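Local coordinates for 3-oxoacyl-[acyl-carrier-protein] reductase (Sinorhizobium meliloti, PDB 3U9L), which probably catalyses the NADPH-dependent reduction of 3-oxoacyl-[acyl-carrier-protein], as a member of the short-chain dehydrogenase/reductase family, at residues T11-S15 with A34-D38; H97-A103 with P155-Y160; M133-G139 with L178-E184; V189-F193 with A239-V244. One frame throughout, in Å; residues are numbered along the deposited sequence.

Overall arrangement
All four contacts belong to one Rossmann-type domain with a central parallel sheet, and none touches another. Contacts 1 and 2 are largely buried, their centres about 23 Å apart, and both involve loops that follow strands. Contact 1 combines one backbone hydrogen bond, a bridging water and an arginine with the packing of a selenomethionine, whereas contact 2 is dominated by aromatic rings. Contact 3 is also largely buried but lies about 35 Å from contact 2, centre to centre, toward the far end of helix 158-179, which both use; both also meet the second subunit. Contact 4 shares strand 183-190 with contact 3, yet is only partly buried and held by side-chain packing, with no hydrogen bond between its two segments.

Contact 1. Residues T11-S15 with A34-D38; sequences TGASS and ASMRD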
loop_
_atom_site.group_PDB
_atom_site.type_symbol
_atom_site.label_atom_id
_atom_site.label_comp_id
_atom_site.label_asym_id
_atom_site.label_seq_id
_atom_site.Cartn_x
_atom_site.Cartn_y
_atom_site.Cartn_z
ATOM N N THR A 11 -11.460 15.443 -6.833
ATOM C CA THR A 11 -12.085 14.225 -7.318
ATOM C C THR A 11 -13.012 13.596 -6.246
ATOM O O THR A 11 -12.893 13.874 -5.042
ATOM C CB THR A 11 -11.060 13.208 -7.860
ATOM O OG1 THR A 11 -10.202 12.775 -6.798
ATOM C CG2 THR A 11 -10.214 13.852 -9.003
ATOM N N GLY A 12 -13.963 12.798 -6.712
ATOM C CA GLY A 12 -14.875 12.082 -5.822
ATOM C C GLY A 12 -15.574 13.035 -4.880
ATOM O O GLY A 12 -15.694 12.758 -3.693
ATOM N N ALA A 13 -16.021 14.165 -5.409
ATOM C CA ALA A 13 -16.626 15.212 -4.587
ATOM C C ALA A 13 -18.152 15.151 -4.431
ATOM O O ALA A 13 -18.745 16.153 -4.047
ATOM C CB ALA A 13 -16.258 16.535 -5.095
ATOM N N SER A 14 -18.776 14.006 -4.714
ATOM C CA SER A 14 -20.241 13.929 -4.653
ATOM C C SER A 14 -20.804 14.110 -3.257
ATOM O O SER A 14 -21.898 14.616 -3.097
ATOM C CB SER A 14 -20.771 12.624 -5.247
ATOM O OG SER A 14 -20.169 11.517 -4.633
ATOM N N SER A 15 -20.051 13.704 -2.247
ATOM C CA SER A 15 -20.465 13.837 -0.863
ATOM C C SER A 15 -19.217 13.738 0.024
ATOM O O SER A 15 -18.073 13.760 -0.482
ATOM C CB SER A 15 -21.407 12.685 -0.508
ATOM O OG SER A 15 -20.780 11.452 -0.857
ATOM N N ALA A 34 -15.839 20.663 -8.662
ATOM C CA ALA A 34 -16.155 19.509 -7.856
ATOM C C ALA A 34 -16.564 18.378 -8.800
ATOM O O ALA A 34 -17.707 18.340 -9.284
ATOM C CB ALA A 34 -17.278 19.837 -6.848
ATOM N N SER A 35 -15.665 17.427 -9.040
ATOM C CA SER A 35 -15.911 16.424 -10.058
ATOM C C SER A 35 -16.404 15.099 -9.474
ATOM O O SER A 35 -16.172 14.794 -8.293
ATOM C CB SER A 35 -14.642 16.180 -10.895
ATOM O OG SER A 35 -13.806 15.276 -10.197
HETATM N N MSE A 36 -17.087 14.317 -10.306
HETATM C CA MSE A 36 -17.660 13.020 -9.883
HETATM C C MSE A 36 -18.151 12.225 -11.099
HETATM O O MSE A 36 -18.295 12.773 -12.168
HETATM C CB MSE A 36 -18.831 13.248 -8.913
HETATM C CG MSE A 36 -20.065 13.877 -9.574
HETATM SE SE MSE A 36 -21.224 14.885 -8.276
HETATM C CE MSE A 36 -20.031 16.424 -7.908
ATOM N N ARG A 37 -18.394 10.936 -10.918
ATOM C CA ARG A 37 -18.845 10.043 -11.982
ATOM C C ARG A 37 -20.369 10.163 -12.208
ATOM O O ARG A 37 -21.124 10.504 -11.311
ATOM C CB ARG A 37 -18.536 8.592 -11.592
ATOM C CG ARG A 37 -17.590 8.451 -10.348
ATOM C CD ARG A 37 -18.260 8.729 -8.923
ATOM N NE ARG A 37 -17.799 9.915 -8.131
ATOM C CZ ARG A 37 -18.070 10.022 -6.834
ATOM N NH1 ARG A 37 -17.735 11.077 -6.123
ATOM N NH2 ARG A 37 -18.727 9.034 -6.249
ATOM N N ASP A 38 -20.796 9.879 -13.425
ATOM C CA ASP A 38 -22.201 9.697 -13.722
ATOM C C ASP A 38 -23.109 10.817 -13.218
ATOM O O ASP A 38 -24.031 10.554 -12.460
ATOM C CB ASP A 38 -22.671 8.388 -13.093
ATOM C CG ASP A 38 -23.999 7.907 -13.684
ATOM O OD1 ASP A 38 -24.499 8.526 -14.662
ATOM O OD2 ASP A 38 -24.528 6.911 -13.164
HETATM O O HOH W 1 -13.997 12.695 -9.853
#
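Ala13 and Ser35 join the loop after strand 7-10 to the end of strand 31-36: Ala13 N donates to Ser35 O at 3.0 Å. Beside this bond one water bridges the loop backbone and the Ser35 hydroxyl, accepting from Gly12 N at 3.1 Å and lying 2.6 Å from Ser35 OG, which also bonds to Ile10 O.

The selenomethionine Met36 runs alongside Ser14. Its CB lies 4.2 Å from Ser14 CB; CG then leads onward, set between the backbone N and the carbonyl carbon, and SE comes to 3.8 Å from the same Ser14 CB. A bend at chi3 (70°) turns the terminal CE toward the loop backbone, 4.1 Å from Ala13 O. Helix 44-57 packs against Met36 as well, through Val47 and Ile50.

Arg37 reaches the loop with a chain bent at chi2 and chi3. Its NH1 donates a weak bond, angle 116°, to Ser14 OG at 2.9 Å and also sits against Gly12 CA, while Ala13 N meets the edge of the guanidinium near its plane. With a leucine here, which has neither donor nor charge, Ser14 OG would probably lose this weak partner and the loop the cation beside it.

Gly12, with its positive phi, and its neighbours begin the glycine-rich TGxxxGxG turn of the short-chain dehydrogenases. A basic residue just after the second strand, next to that turn, is consistent with a pocket for the 2'-phosphate on the adenosine ribose of NADPH.

Contact 2. Residues H97-A103 with P155-Y160; sequences HMVFGPA and PYLAPY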
loop_
_atom_site.group_PDB
_atom_site.type_symbol
_atom_site.label_atom_id
_atom_site.label_comp_id
_atom_site.label_asym_id
_atom_site.label_seq_id
_atom_site.Cartn_x
_atom_site.Cartn_y
_atom_site.Cartn_z
ATOM N N HIS A 97 -13.116 4.582 -1.657
ATOM C CA HIS A 97 -14.227 3.626 -1.451
ATOM C C HIS A 97 -13.684 2.499 -0.600
ATOM O O HIS A 97 -12.585 1.996 -0.912
ATOM C CB HIS A 97 -14.710 3.004 -2.786
ATOM C CG HIS A 97 -15.736 1.915 -2.620
ATOM N ND1 HIS A 97 -15.529 0.611 -3.046
ATOM C CD2 HIS A 97 -16.978 1.928 -2.062
ATOM C CE1 HIS A 97 -16.591 -0.129 -2.753
ATOM N NE2 HIS A 97 -17.483 0.652 -2.158
HETATM N N MSE A 98 -14.442 2.139 0.444
HETATM C CA MSE A 98 -14.030 1.142 1.403
HETATM C C MSE A 98 -14.916 -0.142 1.474
HETATM O O MSE A 98 -15.978 -0.201 0.841
HETATM C CB MSE A 98 -13.883 1.803 2.780
HETATM C CG MSE A 98 -15.057 1.836 3.708
HETATM SE SE MSE A 98 -14.431 3.242 5.050
HETATM C CE MSE A 98 -14.931 2.361 6.771
ATOM N N VAL A 99 -14.449 -1.148 2.223
ATOM C CA VAL A 99 -15.135 -2.450 2.321
ATOM C C VAL A 99 -14.892 -3.028 3.696
ATOM O O VAL A 99 -13.957 -2.603 4.388
ATOM C CB VAL A 99 -14.628 -3.465 1.285
ATOM C CG1 VAL A 99 -14.823 -2.953 -0.157
ATOM C CG2 VAL A 99 -13.181 -3.762 1.524
ATOM N N PHE A 100 -15.691 -4.021 4.069
ATOM C CA PHE A 100 -15.579 -4.627 5.384
ATOM C C PHE A 100 -15.795 -6.129 5.320
ATOM O O PHE A 100 -16.765 -6.592 4.718
ATOM C CB PHE A 100 -16.651 -4.056 6.336
ATOM C CG PHE A 100 -16.462 -4.470 7.778
ATOM C CD1 PHE A 100 -15.595 -3.759 8.606
ATOM C CD2 PHE A 100 -17.185 -5.530 8.332
ATOM C CE1 PHE A 100 -15.417 -4.093 9.948
ATOM C CE2 PHE A 100 -17.010 -5.882 9.686
ATOM C CZ PHE A 100 -16.144 -5.153 10.493
ATOM N N GLY A 101 -14.914 -6.881 5.977
ATOM C CA GLY A 101 -15.019 -8.333 5.952
ATOM C C GLY A 101 -13.651 -8.972 6.140
ATOM O O GLY A 101 -12.600 -8.284 6.021
ATOM N N PRO A 102 -13.655 -10.295 6.378
ATOM C CA PRO A 102 -12.444 -11.076 6.560
ATOM C C PRO A 102 -11.674 -11.022 5.260
ATOM O O PRO A 102 -12.248 -11.230 4.173
ATOM C CB PRO A 102 -12.941 -12.526 6.740
ATOM C CG PRO A 102 -14.465 -12.465 6.770
ATOM C CD PRO A 102 -14.914 -11.090 6.502
ATOM N N ALA A 103 -10.373 -10.799 5.354
ATOM C CA ALA A 103 -9.570 -10.552 4.140
ATOM C C ALA A 103 -9.596 -11.759 3.222
ATOM O O ALA A 103 -9.603 -11.620 1.997
ATOM C CB ALA A 103 -8.124 -10.261 4.543
ATOM N N PRO A 155 -9.245 -4.653 12.374
ATOM C CA PRO A 155 -9.149 -5.689 11.351
ATOM C C PRO A 155 -10.356 -5.593 10.397
ATOM O O PRO A 155 -11.267 -4.811 10.664
ATOM C CB PRO A 155 -9.229 -6.996 12.183
ATOM C CG PRO A 155 -9.000 -6.574 13.604
ATOM C CD PRO A 155 -9.494 -5.189 13.715
ATOM N N TYR A 156 -10.404 -6.406 9.355
ATOM C CA TYR A 156 -11.606 -6.538 8.515
ATOM C C TYR A 156 -11.826 -5.458 7.507
ATOM O O TYR A 156 -12.948 -5.339 6.993
ATOM C CB TYR A 156 -12.933 -6.764 9.327
ATOM C CG TYR A 156 -13.160 -8.223 9.701
ATOM C CD1 TYR A 156 -12.082 -9.049 9.977
ATOM C CD2 TYR A 156 -14.458 -8.763 9.848
ATOM C CE1 TYR A 156 -12.262 -10.405 10.350
ATOM C CE2 TYR A 156 -14.653 -10.146 10.231
ATOM C CZ TYR A 156 -13.542 -10.943 10.466
ATOM O OH TYR A 156 -13.628 -12.266 10.829
ATOM N N LEU A 157 -10.788 -4.677 7.199
ATOM C CA LEU A 157 -10.877 -3.755 6.054
ATOM C C LEU A 157 -9.631 -3.888 5.148
ATOM O O LEU A 157 -9.256 -2.927 4.491
ATOM C CB LEU A 157 -11.052 -2.293 6.499
ATOM C CG LEU A 157 -12.390 -1.915 7.166
ATOM C CD1 LEU A 157 -12.283 -2.161 8.644
ATOM C CD2 LEU A 157 -12.785 -0.431 6.851
ATOM N N ALA A 158 -9.031 -5.074 5.083
ATOM C CA ALA A 158 -7.709 -5.220 4.423
ATOM C C ALA A 158 -7.611 -4.672 3.008
ATOM O O ALA A 158 -6.703 -3.929 2.719
ATOM C CB ALA A 158 -7.130 -6.633 4.522
ATOM N N PRO A 159 -8.551 -5.016 2.108
ATOM C CA PRO A 159 -8.345 -4.490 0.745
ATOM C C PRO A 159 -8.366 -2.955 0.670
ATOM O O PRO A 159 -7.760 -2.359 -0.221
ATOM C CB PRO A 159 -9.563 -5.018 -0.032
ATOM C CG PRO A 159 -10.176 -6.111 0.842
ATOM C CD PRO A 159 -9.871 -5.667 2.260
ATOM N N TYR A 160 -9.113 -2.331 1.564
ATOM C CA TYR A 160 -9.202 -0.898 1.661
ATOM C C TYR A 160 -7.937 -0.272 2.279
ATOM O O TYR A 160 -7.341 0.619 1.695
ATOM C CB TYR A 160 -10.448 -0.487 2.466
ATOM C CG TYR A 160 -10.501 0.988 2.721
ATOM C CD1 TYR A 160 -10.609 1.903 1.658
ATOM C CD2 TYR A 160 -10.392 1.487 4.003
ATOM C CE1 TYR A 160 -10.630 3.264 1.877
ATOM C CE2 TYR A 160 -10.433 2.832 4.242
ATOM C CZ TYR A 160 -10.541 3.727 3.177
ATOM O OH TYR A 160 -10.556 5.088 3.448
HETATM O O HOH W 2 -10.020 -7.657 5.813
#
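Phe100 of the loop meets Tyr156, and Met98 meets Tyr160, ring faces taking most of the contact. One face of the Tyr160 ring takes Met98 CB almost over its centre, 3.4 Å from the centroid, and the selenium of this selenomethionine follows obliquely at 4.5 Å from the same centroid, a Met-aromatic contact. Tyr160 CG stands anti to its backbone N (chi1 174°), which turns the ring toward the loop and against Met98 CB. Phe100 receives Tyr156 CB on one face, offset toward the rim. The two rings then form an offset edge-to-face pair, with the edge of Tyr156 turned to the face of Phe100, centroids 5.7 Å apart and planes at 65°. Over one face of Tyr156 itself lie Gly101 C and the Pro102 ring, whose CD is 4.2 Å from the centroid. Tyr156 OH bonds to Asn220.

Tyr160 stands where the short-chain dehydrogenases carry the tyrosine of their YxxxK motif, on the first turn of helix 158-179, and the facing loop follows the NAG sequence after strand 90-93. This pairing therefore probably borders the substrate cleft.

The backbones meet where Gly101 N donates to Tyr156 O at 2.7 Å. One water gives a proton to Gly101 O at 2.7 Å and accepts from Ala158 N at 2.9 Å, so it spans the loop and the start of the helix. Leu157, the N-cap residue, sends CD2 to within 3.5 Å of Met98 CE, with its CD1 against Phe100. From the second subunit, Glu177 accepts from Ala103 N and Tyr156 N. Ala103 CB and Ala158 CB also touch.

Contact 3. Residues M133-G139 with L178-E184; sequences MRRQKHG and LSRWGIE
Arg134 lies across one face of the Trp181 indole. Its CD sits over the middle of the six-membered ring, 3.6 Å from the centroid and 13° off the normal, a CH-pi contact. Beyond it a bend at chi3 (-77°) swings the guanidinium toward the far rim, where NH1 is 3.6 Å from Trp181 CH2. The guanidinium is steeply tilted against the indole, the planes 62° apart, so this cation-pi contact is not a parallel stack.

Ile183 CD1 packs on Met133 CB, 4.0 Å away, joining helix 108-136 to the chain of strand 183-190. Backbone completes the join: Glu184 N donates to Gly139 O at 2.9 Å, linking the chain of strand 139-144 to that of strand 183-190. A water accepts from Gly139 N at 3.1 Å and donates to Gly182 O. Lys137, in the Schellman motif that ends the helix, brings its CA to 3.2 Å from Trp181 O.

In the second subunit, Glu104 and Glu214 form salt bridges with Arg134, and Tyr215 meets Trp181 edge-to-face. Paired with two carboxylates and laid on an indole, the buried guanidinium probably keeps its positive charge and ties this corner of the domain to the second subunit.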
loop_
_atom_site.group_PDB
_atom_site.type_symbol
_atom_site.label_atom_id
_atom_site.label_comp_id
_atom_site.label_asym_id
_atom_site.label_seq_id
_atom_site.Cartn_x
_atom_site.Cartn_y
_atom_site.Cartn_z
HETATM N N MSE A 133 0.575 21.163 -14.910
HETATM C CA MSE A 133 1.125 21.775 -13.726
HETATM C C MSE A 133 2.643 21.910 -13.824
HETATM O O MSE A 133 3.184 22.867 -13.373
HETATM C CB MSE A 133 0.650 21.082 -12.451
HETATM C CG MSE A 133 -0.877 20.936 -12.328
HETATM SE SE MSE A 133 -1.581 19.908 -10.871
HETATM C CE MSE A 133 -1.056 21.036 -9.554
ATOM N N ARG A 134 3.274 20.975 -14.503
ATOM C CA ARG A 134 4.682 21.021 -14.698
ATOM C C ARG A 134 5.087 22.167 -15.616
ATOM O O ARG A 134 6.081 22.785 -15.391
ATOM C CB ARG A 134 5.217 19.700 -15.206
ATOM C CG ARG A 134 5.274 18.617 -14.162
ATOM C CD ARG A 134 6.004 17.386 -14.577
ATOM N NE ARG A 134 5.309 16.492 -15.451
ATOM C CZ ARG A 134 5.481 16.452 -16.756
ATOM N NH1 ARG A 134 6.326 17.273 -17.329
ATOM N NH2 ARG A 134 4.833 15.598 -17.473
ATOM N N ARG A 135 4.284 22.449 -16.627
ATOM C CA ARG A 135 4.529 23.638 -17.478
ATOM C C ARG A 135 4.422 24.938 -16.699
ATOM O O ARG A 135 5.150 25.897 -16.971
ATOM C CB ARG A 135 3.597 23.626 -18.688
ATOM C CG ARG A 135 3.885 22.367 -19.430
ATOM C CD ARG A 135 3.678 22.468 -20.848
ATOM N NE ARG A 135 2.279 22.414 -21.204
ATOM C CZ ARG A 135 1.619 21.307 -21.509
ATOM N NH1 ARG A 135 2.193 20.110 -21.411
ATOM N NH2 ARG A 135 0.353 21.405 -21.890
ATOM N N GLN A 136 3.551 24.985 -15.702
ATOM C CA GLN A 136 3.478 26.176 -14.887
ATOM C C GLN A 136 4.678 26.316 -13.976
ATOM O O GLN A 136 4.935 27.384 -13.489
ATOM C CB GLN A 136 2.191 26.210 -14.045
ATOM C CG GLN A 136 0.897 26.096 -14.848
ATOM C CD GLN A 136 0.727 27.244 -15.877
ATOM O OE1 GLN A 136 1.198 28.344 -15.665
ATOM N NE2 GLN A 136 0.035 26.966 -16.971
ATOM N N LYS A 137 5.357 25.214 -13.666
ATOM C CA LYS A 137 6.366 25.219 -12.613
ATOM C C LYS A 137 5.828 25.673 -11.257
ATOM O O LYS A 137 6.529 26.293 -10.470
ATOM C CB LYS A 137 7.576 26.050 -13.016
ATOM C CG LYS A 137 8.361 25.422 -14.132
ATOM C CD LYS A 137 9.267 26.545 -14.708
ATOM C CE LYS A 137 9.495 26.344 -16.191
ATOM N NZ LYS A 137 10.402 25.147 -16.335
ATOM N N HIS A 138 4.587 25.305 -10.961
ATOM C CA HIS A 138 3.934 25.792 -9.770
ATOM C C HIS A 138 2.655 24.962 -9.604
ATOM O O HIS A 138 2.110 24.494 -10.603
ATOM C CB HIS A 138 3.539 27.252 -9.988
ATOM C CG HIS A 138 3.328 28.024 -8.738
ATOM N ND1 HIS A 138 2.063 28.355 -8.260
ATOM C CD2 HIS A 138 4.210 28.570 -7.852
ATOM C CE1 HIS A 138 2.184 29.065 -7.147
ATOM N NE2 HIS A 138 3.483 29.209 -6.879
ATOM N N GLY A 139 2.161 24.800 -8.380
ATOM C CA GLY A 139 0.914 24.043 -8.186
ATOM C C GLY A 139 0.958 23.319 -6.837
ATOM O O GLY A 139 2.025 23.236 -6.210
ATOM N N LEU A 178 8.323 15.686 -7.815
ATOM C CA LEU A 178 7.797 16.891 -8.401
ATOM C C LEU A 178 8.435 18.132 -7.807
ATOM O O LEU A 178 8.156 19.250 -8.276
ATOM C CB LEU A 178 6.285 17.004 -8.162
ATOM C CG LEU A 178 5.397 15.925 -8.807
ATOM C CD1 LEU A 178 3.976 16.107 -8.342
ATOM C CD2 LEU A 178 5.510 16.058 -10.357
ATOM N N SER A 179 9.190 17.984 -6.723
ATOM C CA SER A 179 9.628 19.203 -6.061
ATOM C C SER A 179 10.539 20.110 -6.989
ATOM O O SER A 179 10.479 21.340 -6.895
ATOM C CB SER A 179 10.336 18.926 -4.733
ATOM O OG SER A 179 11.499 18.194 -5.027
ATOM N N ARG A 180 11.399 19.505 -7.804
ATOM C CA ARG A 180 12.290 20.348 -8.645
ATOM C C ARG A 180 11.458 21.045 -9.713
ATOM O O ARG A 180 11.897 22.043 -10.304
ATOM C CB ARG A 180 13.438 19.537 -9.233
ATOM C CG ARG A 180 14.513 19.181 -8.181
ATOM C CD ARG A 180 15.622 18.399 -8.815
ATOM N NE ARG A 180 16.572 18.024 -7.783
ATOM C CZ ARG A 180 17.582 17.173 -7.952
ATOM N NH1 ARG A 180 17.805 16.627 -9.137
ATOM N NH2 ARG A 180 18.348 16.844 -6.910
ATOM N N TRP A 181 10.222 20.558 -9.911
ATOM C CA TRP A 181 9.338 21.224 -10.841
ATOM C C TRP A 181 8.572 22.349 -10.191
ATOM O O TRP A 181 7.741 22.949 -10.838
ATOM C CB TRP A 181 8.383 20.268 -11.536
ATOM C CG TRP A 181 8.966 19.136 -12.332
ATOM C CD1 TRP A 181 9.359 17.894 -11.852
ATOM C CD2 TRP A 181 9.108 19.067 -13.763
ATOM N NE1 TRP A 181 9.751 17.072 -12.892
ATOM C CE2 TRP A 181 9.640 17.774 -14.065
ATOM C CE3 TRP A 181 8.864 19.978 -14.804
ATOM C CZ2 TRP A 181 9.890 17.367 -15.361
ATOM C CZ3 TRP A 181 9.143 19.581 -16.094
ATOM C CH2 TRP A 181 9.656 18.266 -16.363
ATOM N N GLY A 182 8.870 22.674 -8.940
ATOM C CA GLY A 182 8.139 23.691 -8.228
ATOM C C GLY A 182 6.767 23.311 -7.629
ATOM O O GLY A 182 6.048 24.191 -7.117
ATOM N N ILE A 183 6.390 22.030 -7.717
ATOM C CA ILE A 183 5.085 21.574 -7.262
ATOM C C ILE A 183 5.106 21.117 -5.786
ATOM O O ILE A 183 5.942 20.320 -5.374
ATOM C CB ILE A 183 4.497 20.522 -8.197
ATOM C CG1 ILE A 183 4.208 21.187 -9.559
ATOM C CG2 ILE A 183 3.198 19.892 -7.640
ATOM C CD1 ILE A 183 4.057 20.104 -10.663
ATOM N N GLU A 184 4.200 21.687 -5.017
ATOM C CA GLU A 184 4.126 21.470 -3.589
ATOM C C GLU A 184 3.171 20.306 -3.300
ATOM O O GLU A 184 2.285 20.018 -4.105
ATOM C CB GLU A 184 3.597 22.733 -2.923
ATOM C CG GLU A 184 4.079 22.911 -1.481
ATOM C CD GLU A 184 3.900 24.359 -0.954
ATOM O OE1 GLU A 184 3.567 25.240 -1.820
ATOM O OE2 GLU A 184 4.115 24.581 0.303
HETATM O O HOH W 3 4.121 25.761 -6.131
#

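Contact 4. Residues V189-F193 with A239-V244; sequences VPGAF and ADVSLV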
loop_
_atom_site.group_PDB
_atom_site.type_symbol
_atom_site.label_atom_id
_atom_site.label_comp_id
_atom_site.label_asym_id
_atom_site.label_seq_id
_atom_site.Cartn_x
_atom_site.Cartn_y
_atom_site.Cartn_z
ATOM N N VAL A 189 -4.483 13.719 6.643
ATOM C CA VAL A 189 -4.606 12.458 7.326
ATOM C C VAL A 189 -5.848 12.425 8.279
ATOM O O VAL A 189 -5.761 12.706 9.461
ATOM C CB VAL A 189 -3.276 12.069 8.016
ATOM C CG1 VAL A 189 -3.358 10.681 8.569
ATOM C CG2 VAL A 189 -2.127 12.150 6.989
ATOM N N PRO A 190 -7.015 12.092 7.724
ATOM C CA PRO A 190 -8.277 12.032 8.498
ATOM C C PRO A 190 -8.383 10.767 9.292
ATOM O O PRO A 190 -8.038 9.697 8.781
ATOM C CB PRO A 190 -9.389 12.021 7.427
ATOM C CG PRO A 190 -8.713 12.083 6.116
ATOM C CD PRO A 190 -7.227 11.810 6.294
ATOM N N GLY A 191 -8.842 10.896 10.536
ATOM C CA GLY A 191 -9.105 9.734 11.375
ATOM C C GLY A 191 -10.527 9.268 11.117
ATOM O O GLY A 191 -11.123 9.566 10.067
ATOM N N ALA A 192 -11.064 8.557 12.097
ATOM C CA ALA A 192 -12.410 7.988 12.040
ATOM C C ALA A 192 -13.439 9.019 12.383
ATOM O O ALA A 192 -13.335 9.694 13.420
ATOM C CB ALA A 192 -12.532 6.834 13.038
ATOM N N PHE A 193 -14.454 9.134 11.539
ATOM C CA PHE A 193 -15.558 10.032 11.879
ATOM C C PHE A 193 -16.899 9.258 12.011
ATOM O O PHE A 193 -17.764 9.668 12.780
ATOM C CB PHE A 193 -15.672 11.160 10.865
ATOM C CG PHE A 193 -14.600 12.201 10.993
ATOM C CD1 PHE A 193 -14.838 13.356 11.716
ATOM C CD2 PHE A 193 -13.345 12.020 10.405
ATOM C CE1 PHE A 193 -13.879 14.323 11.851
ATOM C CE2 PHE A 193 -12.345 12.993 10.548
ATOM C CZ PHE A 193 -12.608 14.141 11.261
ATOM N N ALA A 239 -17.653 14.656 16.980
ATOM C CA ALA A 239 -16.612 14.760 15.955
ATOM C C ALA A 239 -17.313 15.159 14.662
ATOM O O ALA A 239 -18.313 14.554 14.276
ATOM C CB ALA A 239 -15.844 13.425 15.800
ATOM N N ASP A 240 -16.824 16.209 14.021
ATOM C CA ASP A 240 -17.450 16.700 12.799
ATOM C C ASP A 240 -16.503 16.671 11.602
ATOM O O ASP A 240 -15.433 17.288 11.609
ATOM C CB ASP A 240 -17.928 18.133 12.972
ATOM C CG ASP A 240 -18.947 18.550 11.882
ATOM O OD1 ASP A 240 -18.926 17.995 10.732
ATOM O OD2 ASP A 240 -19.777 19.456 12.182
ATOM N N VAL A 241 -16.970 15.991 10.569
ATOM C CA VAL A 241 -16.288 15.832 9.315
ATOM C C VAL A 241 -15.873 17.175 8.644
ATOM O O VAL A 241 -14.955 17.226 7.833
ATOM C CB VAL A 241 -17.174 14.956 8.427
ATOM C CG1 VAL A 241 -18.469 15.670 8.116
ATOM C CG2 VAL A 241 -16.461 14.581 7.175
ATOM N N SER A 242 -16.547 18.263 9.003
ATOM C CA SER A 242 -16.211 19.583 8.516
ATOM C C SER A 242 -14.815 20.033 9.005
ATOM O O SER A 242 -14.242 20.967 8.477
ATOM C CB SER A 242 -17.280 20.590 8.949
ATOM O OG SER A 242 -17.509 20.453 10.354
ATOM N N LEU A 243 -14.283 19.379 10.035
ATOM C CA LEU A 243 -12.935 19.718 10.493
ATOM C C LEU A 243 -11.935 19.496 9.363
ATOM O O LEU A 243 -10.947 20.165 9.286
ATOM C CB LEU A 243 -12.530 18.789 11.628
ATOM C CG LEU A 243 -13.335 19.027 12.913
ATOM C CD1 LEU A 243 -13.102 17.893 13.928
ATOM C CD2 LEU A 243 -12.883 20.385 13.418
ATOM N N VAL A 244 -12.189 18.495 8.528
ATOM C CA VAL A 244 -11.296 18.166 7.442
ATOM C C VAL A 244 -11.362 19.278 6.401
ATOM O O VAL A 244 -10.328 19.760 5.953
ATOM C CB VAL A 244 -11.660 16.820 6.808
ATOM C CG1 VAL A 244 -10.821 16.565 5.542
ATOM C CG2 VAL A 244 -11.484 15.691 7.830
#
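Phe193 and Val244 are brought together by their first torsions: chi1 of -74° sets the Phe193 CG anti to its carbonyl carbon and swings the ring toward the helix, while chi1 of 173° on Val244 leaves CG2 beside its own backbone N, facing that ring. Val244 CG2 then lies 3.9 Å from Phe193 CE2, and the two side chains cross at a slant. Residues 189-193 carry the Pro-Gly pair at the end of the sixth strand in the short-chain dehydrogenase fold, here Pro190 and Gly191; they face the start of helix 242-252.

The ring is hemmed in by several groups of residues 239-244. Leu243 CD1 comes up at its edge, near the ring plane, 4.2 Å from Phe193 CE1. Ala239 CB lies at 4.2 Å from Phe193 CD1, and the backbone of Asp240 and Val241 runs close by, with Asp240 O 3.4 Å from Phe193 CE1. Pro267 also touches both Phe193 and Ala239. Without the ring, as with an alanine here, Val244 CG2 and Leu243 CD1 would probably lose the surface they pack on and a gap would open beside the helix start.

Pro190 packs separately against the helix, its CB 4.2 Å from Val244 CG2. Phe17 of helix 16-27 also touches both of these, so three parts of the fold meet here. No hydrogen bond joins the two segments. The helix start is instead capped from within, Ser242 N donating to Asp240 OD1 at 3.0 Å and 175°, from above the carboxylate plane.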